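Teichoic acid biosynthesis protein F (Staphylococcus epidermidis, PDB 3L7I) is a teichoic acid biosynthesis protein with a domain of the GT-B clan, its modelled part built around two parallel beta sheets. Local coordinates at residues E358-K363 with V422-T427; Y439-H444 with S477-L482; K449-D454 with R494-M499; P485-T490 with I504-Y509. One frame throughout, in Å; residues are numbered along the deposited sequence.

How the interactions relate
The four contacts illustrate how chemistry follows place in an alpha/beta fold. Interactions 1, 2 and 4 lie on one parallel sheet; interactions 1 and 4 are largely buried, whereas interactions 2 and 3 are only partly so. Interactions 1 and 2 sit on consecutive strands, 418-423 and 438-441, and a backbone hydrogen bond from Thr442 to Ser423 ties them together. Strand 481-484 links interaction 2 to strand 504-506 of interaction 4. Helix 487-496 is used at its start by interaction 4 and at its end by interaction 3. An amide dominates interaction 1, aromatic rings interaction 2, helix-end carbonyls interaction 3 and a salt bridge interaction 4.

Interaction 1 (E358-K363 with V422-T427); sequences ESFGGK and VSNART
Glu358 donates its backbone N to Val422 O over 3.1 Å, a bent bond to the neighbouring strand. Its side chain runs out with CG opposite the backbone N (chi1 -167°), which carries OE2 to within 3.9 Å of Thr427 CG2; the other oxygen, OE1, is taken by Ser388 and by a salt bridge to Arg406. Next along, Ser359 sets its CB against the amide of Asn424, 3.5 Å from OD1. The two strands, 354-358 and 418-423, are adjacent in the Rossmann-like parallel sheet, and the chain leaves both here, at their C-terminal ends. Phe360 then provides the main polar link: its N gives a hydrogen bond of 2.8 Å to Asn424 OD1, in the carbonyl plane and on a lone pair. The other arm of the same amide reaches over the phenyl ring, ND2 standing 3.1 Å above its plane near the centre, with ring and amide turned 58° from each other. ND2 also has a weak bond to Asp367, at the start of helix 367-379. Gly361 follows at positive phi, its N lying 4.4 Å from Ala425 CB.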
loop_
_atom_site.group_PDB
_atom_site.type_symbol
_atom_site.label_atom_id
_atom_site.label_comp_id
_atom_site.label_asym_id
_atom_site.label_seq_id
_atom_site.Cartn_x
_atom_site.Cartn_y
_atom_site.Cartn_z
ATOM N N GLU A 358 21.557 -1.581 32.524
ATOM C CA GLU A 358 20.296 -2.206 32.839
ATOM C C GLU A 358 20.612 -3.478 33.565
ATOM O O GLU A 358 21.433 -4.259 33.120
ATOM C CB GLU A 358 19.549 -2.499 31.557
ATOM C CG GLU A 358 18.100 -2.876 31.698
ATOM C CD GLU A 358 17.532 -3.376 30.360
ATOM O OE1 GLU A 358 16.409 -2.955 29.944
ATOM O OE2 GLU A 358 18.242 -4.189 29.699
ATOM N N SER A 359 20.001 -3.680 34.716
ATOM C CA SER A 359 20.122 -4.981 35.351
ATOM C C SER A 359 18.797 -5.705 35.401
ATOM O O SER A 359 17.738 -5.095 35.526
ATOM C CB SER A 359 20.739 -4.911 36.735
ATOM O OG SER A 359 19.975 -4.112 37.595
ATOM N N PHE A 360 18.893 -7.023 35.258
ATOM C CA PHE A 360 17.741 -7.907 35.126
ATOM C C PHE A 360 16.597 -7.405 34.236
ATOM O O PHE A 360 15.438 -7.423 34.619
ATOM C CB PHE A 360 17.290 -8.313 36.504
ATOM C CG PHE A 360 18.384 -8.950 37.287
ATOM C CD1 PHE A 360 18.928 -10.160 36.862
ATOM C CD2 PHE A 360 18.904 -8.330 38.424
ATOM C CE1 PHE A 360 19.939 -10.767 37.567
ATOM C CE2 PHE A 360 19.931 -8.925 39.151
ATOM C CZ PHE A 360 20.451 -10.149 38.728
ATOM N N GLY A 361 16.956 -6.964 33.040
ATOM C CA GLY A 361 15.967 -6.517 32.088
ATOM C C GLY A 361 15.163 -5.364 32.644
ATOM O O GLY A 361 13.977 -5.208 32.334
ATOM N N GLY A 362 15.807 -4.561 33.485
ATOM C CA GLY A 362 15.223 -3.304 33.900
ATOM C C GLY A 362 14.293 -3.411 35.089
ATOM O O GLY A 362 13.439 -2.549 35.284
ATOM N N LYS A 363 14.450 -4.451 35.900
ATOM C CA LYS A 363 13.583 -4.545 37.041
ATOM C C LYS A 363 14.143 -3.710 38.151
ATOM O O LYS A 363 13.437 -3.347 39.065
ATOM C CB LYS A 363 13.389 -5.991 37.491
ATOM C CG LYS A 363 14.183 -6.402 38.730
ATOM C CD LYS A 363 13.572 -7.631 39.430
ATOM C CE LYS A 363 14.502 -8.179 40.526
ATOM N NZ LYS A 363 13.915 -9.417 41.197
ATOM N N VAL A 422 25.923 -1.825 29.035
ATOM C CA VAL A 422 26.304 -2.582 30.213
ATOM C C VAL A 422 25.090 -3.282 30.778
ATOM O O VAL A 422 24.084 -2.636 31.130
ATOM C CB VAL A 422 26.830 -1.667 31.269
ATOM C CG1 VAL A 422 26.917 -2.403 32.551
ATOM C CG2 VAL A 422 28.190 -1.155 30.848
ATOM N N SER A 423 25.156 -4.612 30.828
ATOM C CA SER A 423 24.131 -5.370 31.541
ATOM C C SER A 423 24.490 -6.802 31.972
ATOM O O SER A 423 25.526 -7.365 31.595
ATOM C CB SER A 423 22.781 -5.317 30.798
ATOM O OG SER A 423 22.746 -6.167 29.669
ATOM N N ASN A 424 23.591 -7.365 32.772
ATOM C CA ASN A 424 23.797 -8.633 33.433
ATOM C C ASN A 424 22.722 -9.642 33.025
ATOM O O ASN A 424 22.495 -10.643 33.719
ATOM C CB ASN A 424 23.719 -8.427 34.928
ATOM C CG ASN A 424 22.331 -8.047 35.364
ATOM O OD1 ASN A 424 21.537 -7.579 34.557
ATOM N ND2 ASN A 424 22.020 -8.263 36.633
ATOM N N ALA A 425 22.050 -9.391 31.906
ATOM C CA ALA A 425 21.067 -10.352 31.421
ATOM C C ALA A 425 20.882 -10.115 29.953
ATOM O O ALA A 425 21.366 -9.119 29.424
ATOM C CB ALA A 425 19.766 -10.205 32.153
ATOM N N ARG A 426 20.199 -11.031 29.286
ATOM C CA ARG A 426 20.019 -10.923 27.846
ATOM C C ARG A 426 19.286 -9.645 27.547
ATOM O O ARG A 426 18.332 -9.338 28.243
ATOM C CB ARG A 426 19.214 -12.106 27.325
ATOM C CG ARG A 426 19.955 -13.389 27.452
ATOM C CD ARG A 426 19.016 -14.522 27.278
ATOM N NE ARG A 426 18.522 -14.508 25.925
ATOM C CZ ARG A 426 17.607 -15.339 25.470
ATOM N NH1 ARG A 426 17.103 -16.240 26.295
ATOM N NH2 ARG A 426 17.209 -15.250 24.197
ATOM N N THR A 427 19.732 -8.884 26.546
ATOM C CA THR A 427 18.947 -7.727 26.126
ATOM C C THR A 427 18.270 -8.049 24.800
ATOM O O THR A 427 18.812 -8.807 24.007
ATOM C CB THR A 427 19.746 -6.362 26.102
ATOM O OG1 THR A 427 20.547 -6.281 24.931
ATOM C CG2 THR A 427 20.631 -6.167 27.343
#

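Interaction 2 (Y439-H444 with S477-L482); sequences YIQTWH and SRWDYL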
loop_
_atom_site.group_PDB
_atom_site.type_symbol
_atom_site.label_atom_id
_atom_site.label_comp_id
_atom_site.label_asym_id
_atom_site.label_seq_id
_atom_site.Cartn_x
_atom_site.Cartn_y
_atom_site.Cartn_z
ATOM N N TYR A 439 29.125 -3.977 23.576
ATOM C CA TYR A 439 28.151 -4.579 24.484
ATOM C C TYR A 439 28.883 -5.417 25.546
ATOM O O TYR A 439 29.439 -6.492 25.243
ATOM C CB TYR A 439 27.156 -5.425 23.688
ATOM C CG TYR A 439 26.010 -6.064 24.469
ATOM C CD1 TYR A 439 25.990 -6.086 25.865
ATOM C CD2 TYR A 439 24.967 -6.709 23.790
ATOM C CE1 TYR A 439 24.952 -6.696 26.552
ATOM C CE2 TYR A 439 23.918 -7.324 24.478
ATOM C CZ TYR A 439 23.914 -7.310 25.853
ATOM O OH TYR A 439 22.862 -7.912 26.516
ATOM N N ILE A 440 28.896 -4.922 26.784
ATOM C CA ILE A 440 29.548 -5.633 27.881
ATOM C C ILE A 440 28.543 -6.456 28.681
ATOM O O ILE A 440 27.600 -5.910 29.242
ATOM C CB ILE A 440 30.308 -4.660 28.817
ATOM C CG1 ILE A 440 31.430 -3.963 28.054
ATOM C CG2 ILE A 440 30.923 -5.397 29.972
ATOM C CD1 ILE A 440 32.269 -3.081 28.930
ATOM N N GLN A 441 28.745 -7.771 28.706
ATOM C CA GLN A 441 27.855 -8.701 29.399
ATOM C C GLN A 441 28.497 -9.191 30.682
ATOM O O GLN A 441 29.606 -9.746 30.669
ATOM C CB GLN A 441 27.550 -9.913 28.517
ATOM C CG GLN A 441 26.620 -10.927 29.157
ATOM C CD GLN A 441 25.291 -10.321 29.625
ATOM O OE1 GLN A 441 25.004 -10.309 30.813
ATOM N NE2 GLN A 441 24.484 -9.822 28.693
ATOM N N THR A 442 27.814 -8.995 31.800
ATOM C CA THR A 442 28.429 -9.327 33.066
ATOM C C THR A 442 27.938 -10.679 33.465
ATOM O O THR A 442 28.564 -11.364 34.273
ATOM C CB THR A 442 28.011 -8.336 34.113
ATOM O OG1 THR A 442 26.608 -8.489 34.357
ATOM C CG2 THR A 442 28.252 -6.932 33.609
ATOM N N TRP A 443 26.815 -11.061 32.858
ATOM C CA TRP A 443 25.957 -12.161 33.335
ATOM C C TRP A 443 25.725 -12.033 34.847
ATOM O O TRP A 443 26.066 -11.015 35.442
ATOM C CB TRP A 443 26.497 -13.549 32.936
ATOM C CG TRP A 443 25.443 -14.624 32.977
ATOM C CD1 TRP A 443 25.431 -15.720 33.769
ATOM C CD2 TRP A 443 24.238 -14.675 32.201
ATOM N NE1 TRP A 443 24.298 -16.459 33.536
ATOM C CE2 TRP A 443 23.547 -15.837 32.584
ATOM C CE3 TRP A 443 23.676 -13.845 31.223
ATOM C CZ2 TRP A 443 22.331 -16.196 32.027
ATOM C CZ3 TRP A 443 22.458 -14.208 30.665
ATOM C CH2 TRP A 443 21.804 -15.377 31.067
ATOM N N HIS A 444 25.142 -13.035 35.475
ATOM C CA HIS A 444 24.756 -12.870 36.865
ATOM C C HIS A 444 25.012 -14.125 37.693
ATOM O O HIS A 444 24.143 -14.557 38.450
ATOM C CB HIS A 444 23.271 -12.521 36.939
ATOM C CG HIS A 444 22.425 -13.432 36.119
ATOM N ND1 HIS A 444 21.914 -13.070 34.897
ATOM C CD2 HIS A 444 22.072 -14.723 36.311
ATOM C CE1 HIS A 444 21.239 -14.086 34.382
ATOM N NE2 HIS A 444 21.327 -15.100 35.217
ATOM N N SER A 477 26.053 -13.823 20.485
ATOM C CA SER A 477 26.942 -13.438 19.405
ATOM C C SER A 477 27.205 -11.931 19.412
ATOM O O SER A 477 28.148 -11.466 18.788
ATOM C CB SER A 477 26.386 -13.867 18.042
ATOM O OG SER A 477 25.524 -12.871 17.480
ATOM N N ARG A 478 26.363 -11.176 20.099
ATOM C CA ARG A 478 26.484 -9.726 20.118
ATOM C C ARG A 478 27.306 -9.226 21.322
ATOM O O ARG A 478 27.674 -8.052 21.385
ATOM C CB ARG A 478 25.093 -9.067 20.153
ATOM C CG ARG A 478 24.086 -9.597 19.151
ATOM C CD ARG A 478 22.813 -8.777 19.159
ATOM N NE ARG A 478 22.138 -8.785 20.458
ATOM C CZ ARG A 478 21.144 -7.957 20.777
ATOM N NH1 ARG A 478 20.579 -8.008 21.975
ATOM N NH2 ARG A 478 20.726 -7.060 19.887
ATOM N N TRP A 479 27.550 -10.114 22.287
ATOM C CA TRP A 479 28.326 -9.762 23.462
ATOM C C TRP A 479 29.781 -9.600 23.075
ATOM O O TRP A 479 30.434 -10.566 22.681
ATOM C CB TRP A 479 28.243 -10.838 24.543
ATOM C CG TRP A 479 26.883 -11.113 25.113
ATOM C CD1 TRP A 479 25.727 -10.378 24.952
ATOM C CD2 TRP A 479 26.551 -12.193 25.970
ATOM N NE1 TRP A 479 24.694 -10.964 25.649
ATOM C CE2 TRP A 479 25.179 -12.080 26.281
ATOM C CE3 TRP A 479 27.284 -13.244 26.516
ATOM C CZ2 TRP A 479 24.539 -12.977 27.100
ATOM C CZ3 TRP A 479 26.645 -14.133 27.322
ATOM C CH2 TRP A 479 25.285 -14.001 27.609
ATOM N N ASP A 480 30.291 -8.383 23.201
ATOM C CA ASP A 480 31.664 -8.100 22.838
ATOM C C ASP A 480 32.575 -8.526 23.982
ATOM O O ASP A 480 33.667 -9.043 23.759
ATOM C CB ASP A 480 31.817 -6.603 22.536
ATOM C CG ASP A 480 30.989 -6.152 21.330
ATOM O OD1 ASP A 480 31.049 -6.799 20.260
ATOM O OD2 ASP A 480 30.277 -5.140 21.461
ATOM N N TYR A 481 32.105 -8.307 25.211
ATOM C CA TYR A 481 32.798 -8.741 26.420
ATOM C C TYR A 481 31.840 -9.543 27.303
ATOM O O TYR A 481 30.661 -9.219 27.395
ATOM C CB TYR A 481 33.324 -7.535 27.184
ATOM C CG TYR A 481 34.487 -6.843 26.499
ATOM C CD1 TYR A 481 35.658 -7.539 26.187
ATOM C CD2 TYR A 481 34.429 -5.492 26.175
ATOM C CE1 TYR A 481 36.731 -6.902 25.573
ATOM C CE2 TYR A 481 35.490 -4.859 25.564
ATOM C CZ TYR A 481 36.638 -5.563 25.265
ATOM O OH TYR A 481 37.686 -4.913 24.653
ATOM N N LEU A 482 32.351 -10.605 27.922
ATOM C CA LEU A 482 31.610 -11.418 28.870
ATOM C C LEU A 482 32.451 -11.632 30.128
ATOM O O LEU A 482 33.612 -12.063 30.059
ATOM C CB LEU A 482 31.270 -12.766 28.258
ATOM C CG LEU A 482 30.617 -13.722 29.239
ATOM C CD1 LEU A 482 29.460 -13.032 29.898
ATOM C CD2 LEU A 482 30.156 -14.939 28.520
#
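Tyr439 swings its ring away from its own backbone N (chi1 -176°), and its side chain comes to run alongside that of Trp479, the two pointing the same way. The indole turns its edge to the phenol, CD1 poised 3.6 Å above the tyrosine plane toward the rim, a T-shaped pair with planes at 69°. With CG opposite its backbone N, Gln441 lays that carbon almost squarely over the six-membered ring of Trp479, 3.3 Å from its centroid, in a CH-pi contact; the bend at chi2 then turns the amide so that OE1 accepts from Trp443 N and NE2 bonds to Ala425 O. Glu475 OE2 receives both Tyr439 OH and Trp479 NE1, tying the polar ends of the pair together.

Beneath these groups the backbones run parallel. Tyr439 O accepts from Asp480 N and Tyr481 N, and Gln441 N returns a bond of 2.7 Å to Tyr481 O. Asp480 OD2 takes Tyr439 N at 2.7 Å and has a second partner in Lys433. The contact joins both strands of the beta-alpha-beta unit 438-441, 465-476 and 481-484; Ile440 and Tyr481 face helix 706-721, whereas Trp443 and Trp479 meet Phe497, just past the end of helix 487-496.

Interaction 3 (K449-D454 with R494-M499); sequences KRLAND and RSAFWM
Asn453 makes two polar links to the end of the helix, through Ser495 and Ala496. Its ND2 points at Ser495 O, 3.2 Å away, with the acceptor in the plane of the amide and an N-H...O angle of 162°. Its backbone N is directed at Ala496 O, although the position of that oxygen is less certain. A weak bond runs from Ser495 OG to Asp454 OD1, while Asp454 OD2 is held by Tyr655. The carbonyls of Ser495 and Ala496 belong to the last turn of helix 487-496, whose end is thus met by donors from the loop that leads from strand 438-441 to helix 465-476. Tyr655, which also touches Ala496, comes from a loop between strands of the second parallel sheet.

Among the apolar contacts, Leu451 splits its branches, CD1 going to Ala496 CB at 3.6 Å and CD2 to the Phe497 ring. Over the face of the Trp498 indole lies Asn453 CB, 4.2 Å from the centroid of the six-membered ring; the Asn453 amide is inclined 34° to that ring.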
loop_
_atom_site.group_PDB
_atom_site.type_symbol
_atom_site.label_atom_id
_atom_site.label_comp_id
_atom_site.label_asym_id
_atom_site.label_seq_id
_atom_site.Cartn_x
_atom_site.Cartn_y
_atom_site.Cartn_z
ATOM N N LYS A 449 23.198 -24.871 37.462
ATOM C CA LYS A 449 22.292 -25.552 36.551
ATOM C C LYS A 449 22.708 -25.347 35.080
ATOM O O LYS A 449 23.172 -24.272 34.694
ATOM C CB LYS A 449 20.843 -25.063 36.773
ATOM C CG LYS A 449 20.230 -25.412 38.147
ATOM C CD LYS A 449 19.125 -24.415 38.567
ATOM C CE LYS A 449 18.377 -24.826 39.860
ATOM N NZ LYS A 449 17.150 -25.696 39.597
ATOM N N ARG A 450 22.532 -26.378 34.260
ATOM C CA ARG A 450 22.836 -26.279 32.836
ATOM C C ARG A 450 21.948 -25.253 32.137
ATOM O O ARG A 450 20.740 -25.215 32.370
ATOM C CB ARG A 450 22.673 -27.640 32.152
ATOM C CG ARG A 450 23.528 -28.744 32.731
ATOM C CD ARG A 450 23.336 -30.050 31.962
ATOM N NE ARG A 450 24.147 -30.101 30.742
ATOM C CZ ARG A 450 25.395 -30.568 30.684
ATOM N NH1 ARG A 450 25.994 -31.037 31.787
ATOM N NH2 ARG A 450 26.043 -30.568 29.522
ATOM N N LEU A 451 22.546 -24.441 31.267
ATOM C CA LEU A 451 21.805 -23.394 30.540
ATOM C C LEU A 451 22.207 -23.238 29.077
ATOM O O LEU A 451 23.313 -23.612 28.683
ATOM C CB LEU A 451 21.949 -22.022 31.224
ATOM C CG LEU A 451 23.299 -21.560 31.785
ATOM C CD1 LEU A 451 24.470 -22.302 31.181
ATOM C CD2 LEU A 451 23.439 -20.081 31.579
ATOM N N ALA A 452 21.314 -22.650 28.287
ATOM C CA ALA A 452 21.615 -22.303 26.899
ATOM C C ALA A 452 21.944 -23.546 26.048
ATOM O O ALA A 452 21.133 -24.464 25.960
ATOM C CB ALA A 452 22.731 -21.277 26.842
ATOM N N ASN A 453 23.115 -23.575 25.416
ATOM C CA ASN A 453 23.483 -24.698 24.557
ATOM C C ASN A 453 23.373 -26.064 25.269
ATOM O O ASN A 453 23.102 -27.108 24.649
ATOM C CB ASN A 453 24.905 -24.504 24.053
ATOM C CG ASN A 453 25.116 -25.100 22.686
ATOM O OD1 ASN A 453 24.174 -25.579 22.050
ATOM N ND2 ASN A 453 26.356 -25.061 22.212
ATOM N N ASP A 454 23.562 -26.032 26.582
ATOM C CA ASP A 454 23.791 -27.236 27.358
ATOM C C ASP A 454 22.519 -27.891 27.844
ATOM O O ASP A 454 22.557 -29.034 28.284
ATOM C CB ASP A 454 24.725 -26.943 28.533
ATOM C CG ASP A 454 26.150 -26.669 28.079
ATOM O OD1 ASP A 454 26.387 -26.775 26.853
ATOM O OD2 ASP A 454 27.032 -26.362 28.929
ATOM N N ARG A 494 32.339 -21.007 27.391
ATOM C CA ARG A 494 32.875 -21.287 26.074
ATOM C C ARG A 494 31.994 -22.289 25.313
ATOM O O ARG A 494 31.935 -22.274 24.090
ATOM C CB ARG A 494 34.320 -21.770 26.205
ATOM C CG ARG A 494 34.825 -22.538 25.010
ATOM C CD ARG A 494 36.247 -22.155 24.678
ATOM N NE ARG A 494 37.142 -22.319 25.819
ATOM C CZ ARG A 494 38.453 -22.101 25.762
ATOM N NH1 ARG A 494 39.007 -21.704 24.620
ATOM N NH2 ARG A 494 39.208 -22.273 26.839
ATOM N N SER A 495 31.286 -23.136 26.047
ATOM C CA SER A 495 30.366 -24.107 25.465
ATOM C C SER A 495 28.893 -23.656 25.477
ATOM O O SER A 495 28.200 -23.727 24.461
ATOM C CB SER A 495 30.496 -25.441 26.225
ATOM O OG SER A 495 29.336 -26.262 26.096
ATOM N N ALA A 496 28.427 -23.207 26.641
ATOM C CA ALA A 496 27.010 -22.934 26.887
ATOM C C ALA A 496 26.509 -21.674 26.193
ATOM O O ALA A 496 25.305 -21.529 25.937
ATOM C CB ALA A 496 26.737 -22.847 28.388
ATOM N N PHE A 497 27.433 -20.764 25.897
ATOM C CA PHE A 497 27.077 -19.498 25.284
ATOM C C PHE A 497 27.703 -19.297 23.912
ATOM O O PHE A 497 27.635 -18.201 23.364
ATOM C CB PHE A 497 27.506 -18.336 26.182
ATOM C CG PHE A 497 26.664 -18.162 27.411
ATOM C CD1 PHE A 497 27.221 -17.634 28.578
ATOM C CD2 PHE A 497 25.323 -18.516 27.404
ATOM C CE1 PHE A 497 26.440 -17.462 29.726
ATOM C CE2 PHE A 497 24.541 -18.352 28.532
ATOM C CZ PHE A 497 25.090 -17.827 29.695
ATOM N N TRP A 498 28.313 -20.340 23.358
ATOM C CA TRP A 498 28.999 -20.214 22.079
ATOM C C TRP A 498 29.950 -19.014 22.129
ATOM O O TRP A 498 29.815 -18.085 21.322
ATOM C CB TRP A 498 27.989 -19.978 20.934
ATOM C CG TRP A 498 26.812 -20.947 20.810
ATOM C CD1 TRP A 498 26.776 -22.120 20.095
ATOM C CD2 TRP A 498 25.507 -20.799 21.389
ATOM N NE1 TRP A 498 25.548 -22.714 20.220
ATOM C CE2 TRP A 498 24.747 -21.925 21.000
ATOM C CE3 TRP A 498 24.914 -19.831 22.210
ATOM C CZ2 TRP A 498 23.428 -22.111 21.397
ATOM C CZ3 TRP A 498 23.592 -20.011 22.604
ATOM C CH2 TRP A 498 22.863 -21.144 22.189
ATOM N N MET A 499 30.885 -18.996 23.072
ATOM C CA MET A 499 31.769 -17.834 23.221
ATOM C C MET A 499 33.218 -18.169 22.892
ATOM O O MET A 499 33.639 -19.312 23.031
ATOM C CB MET A 499 31.695 -17.283 24.647
ATOM C CG MET A 499 30.405 -16.576 24.979
ATOM S SD MET A 499 30.435 -14.874 24.401
ATOM C CE MET A 499 32.162 -14.531 24.655
#

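Interaction 4 (P485-T490 with I504-Y509); sequences PNRYST and ILEIGY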
loop_
_atom_site.group_PDB
_atom_site.type_symbol
_atom_site.label_atom_id
_atom_site.label_comp_id
_atom_site.label_asym_id
_atom_site.label_seq_id
_atom_site.Cartn_x
_atom_site.Cartn_y
_atom_site.Cartn_z
ATOM N N PRO A 485 33.698 -15.343 36.552
ATOM C CA PRO A 485 34.033 -15.461 37.977
ATOM C C PRO A 485 35.158 -16.469 38.259
ATOM O O PRO A 485 35.848 -16.334 39.278
ATOM C CB PRO A 485 32.729 -15.963 38.613
ATOM C CG PRO A 485 31.702 -15.876 37.569
ATOM C CD PRO A 485 32.409 -15.970 36.254
ATOM N N ASN A 486 35.335 -17.457 37.381
ATOM C CA ASN A 486 36.294 -18.546 37.603
ATOM C C ASN A 486 36.534 -19.383 36.343
ATOM O O ASN A 486 35.777 -19.295 35.385
ATOM C CB ASN A 486 35.823 -19.447 38.755
ATOM C CG ASN A 486 34.308 -19.529 38.843
ATOM O OD1 ASN A 486 33.653 -20.190 38.034
ATOM N ND2 ASN A 486 33.743 -18.843 39.826
ATOM N N ARG A 487 37.582 -20.203 36.347
ATOM C CA ARG A 487 37.904 -21.002 35.172
ATOM C C ARG A 487 36.778 -21.952 34.818
ATOM O O ARG A 487 36.491 -22.177 33.649
ATOM C CB ARG A 487 39.200 -21.777 35.369
ATOM C CG ARG A 487 39.695 -22.394 34.084
ATOM C CD ARG A 487 39.959 -21.323 33.026
ATOM N NE ARG A 487 41.389 -21.187 32.729
ATOM C CZ ARG A 487 42.158 -20.154 33.080
ATOM N NH1 ARG A 487 41.646 -19.122 33.749
ATOM N NH2 ARG A 487 43.451 -20.154 32.749
ATOM N N TYR A 488 36.150 -22.505 35.847
ATOM C CA TYR A 488 34.971 -23.359 35.713
ATOM C C TYR A 488 33.837 -22.664 34.977
ATOM O O TYR A 488 33.207 -23.246 34.108
ATOM C CB TYR A 488 34.542 -23.782 37.107
ATOM C CG TYR A 488 33.117 -24.243 37.294
ATOM C CD1 TYR A 488 32.796 -25.591 37.277
ATOM C CD2 TYR A 488 32.106 -23.331 37.573
ATOM C CE1 TYR A 488 31.503 -26.013 37.481
ATOM C CE2 TYR A 488 30.812 -23.743 37.779
ATOM C CZ TYR A 488 30.516 -25.083 37.739
ATOM O OH TYR A 488 29.221 -25.499 37.952
ATOM N N SER A 489 33.584 -21.409 35.312
ATOM C CA SER A 489 32.604 -20.634 34.565
ATOM C C SER A 489 33.068 -20.353 33.137
ATOM O O SER A 489 32.296 -20.495 32.204
ATOM C CB SER A 489 32.254 -19.332 35.295
ATOM O OG SER A 489 31.270 -19.560 36.288
ATOM N N THR A 490 34.321 -19.950 32.965
ATOM C CA THR A 490 34.862 -19.763 31.630
ATOM C C THR A 490 34.670 -21.003 30.764
ATOM O O THR A 490 34.231 -20.904 29.631
ATOM C CB THR A 490 36.368 -19.450 31.642
ATOM O OG1 THR A 490 36.623 -18.270 32.415
ATOM C CG2 THR A 490 36.879 -19.249 30.217
ATOM N N ILE A 504 36.127 -13.399 26.906
ATOM C CA ILE A 504 35.852 -13.546 28.320
ATOM C C ILE A 504 36.859 -12.776 29.172
ATOM O O ILE A 504 38.075 -12.882 28.964
ATOM C CB ILE A 504 35.889 -15.017 28.690
ATOM C CG1 ILE A 504 34.697 -15.722 28.042
ATOM C CG2 ILE A 504 35.880 -15.182 30.197
ATOM C CD1 ILE A 504 34.865 -17.216 27.889
ATOM N N LEU A 505 36.362 -11.983 30.118
ATOM C CA LEU A 505 37.241 -11.333 31.089
ATOM C C LEU A 505 37.103 -12.037 32.432
ATOM O O LEU A 505 36.108 -11.838 33.142
ATOM C CB LEU A 505 36.865 -9.872 31.261
ATOM C CG LEU A 505 36.685 -9.025 30.014
ATOM C CD1 LEU A 505 36.299 -7.614 30.398
ATOM C CD2 LEU A 505 37.976 -9.039 29.252
ATOM N N GLU A 506 38.075 -12.877 32.775
ATOM C CA GLU A 506 38.040 -13.590 34.044
ATOM C C GLU A 506 38.488 -12.662 35.127
ATOM O O GLU A 506 39.664 -12.602 35.426
ATOM C CB GLU A 506 39.009 -14.750 34.017
ATOM C CG GLU A 506 38.362 -16.099 33.935
ATOM C CD GLU A 506 39.239 -17.176 34.538
ATOM O OE1 GLU A 506 40.175 -16.845 35.315
ATOM O OE2 GLU A 506 38.993 -18.356 34.223
ATOM N N ILE A 507 37.568 -11.930 35.728
ATOM C CA ILE A 507 37.987 -10.907 36.673
ATOM C C ILE A 507 37.164 -10.903 37.943
ATOM O O ILE A 507 37.564 -10.293 38.921
ATOM C CB ILE A 507 37.921 -9.512 36.047
ATOM C CG1 ILE A 507 36.508 -9.246 35.496
ATOM C CG2 ILE A 507 38.987 -9.358 34.967
ATOM C CD1 ILE A 507 36.312 -7.820 35.013
ATOM N N GLY A 508 36.015 -11.586 37.918
ATOM C CA GLY A 508 35.138 -11.678 39.075
ATOM C C GLY A 508 34.001 -10.692 38.938
ATOM O O GLY A 508 34.046 -9.796 38.102
ATOM N N TYR A 509 32.969 -10.855 39.752
ATOM C CA TYR A 509 31.770 -10.023 39.639
ATOM C C TYR A 509 31.911 -8.671 40.333
ATOM O O TYR A 509 32.314 -8.582 41.497
ATOM C CB TYR A 509 30.549 -10.772 40.166
ATOM C CG TYR A 509 30.074 -11.826 39.220
ATOM C CD1 TYR A 509 29.794 -11.498 37.907
ATOM C CD2 TYR A 509 29.902 -13.143 39.625
ATOM C CE1 TYR A 509 29.361 -12.435 37.010
ATOM C CE2 TYR A 509 29.461 -14.104 38.726
ATOM C CZ TYR A 509 29.194 -13.736 37.410
ATOM O OH TYR A 509 28.760 -14.637 36.459
#
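Two flat groups meet where Arg487 reaches Glu506. The carboxylate lies at the edge of the guanidinium, with OE1 in its plane, and the two planes are turned 55° apart. NH1 forms the salt bridge to OE2 at 2.8 Å, approaching from above the carboxylate plane. The arginine chain, bent at chi2 and chi3, folds back to bring NH1 there. Pro485 meets the Tyr509 ring obliquely, too closely in the model for the detail to be trusted; the ring also has a cation-pi contact with Arg511.

Strand 481-484, helix 487-496 and strand 504-506 form a beta-alpha-beta unit, and this contact joins the start of the helix to the last strand. Asn486 is the N-cap: its OD1 takes Ser489 N at 3.0 Å as well as the Ser489 hydroxyl, and its ND2 is bonded to Phe698 O and Thr446. Next to Arg487 and Thr490, the carboxylate of Glu506 lies beside the first turn, where the helix would tend to favour its negative charge. Thr490 OG1 is bonded to Ser484 OG and stands 3.0 Å from Glu506 OE2, while its methyl CG2 rests 3.7 Å from Ile504 CD1. Gly508 passes close to Pro485, their CA atoms 4.1 Å apart.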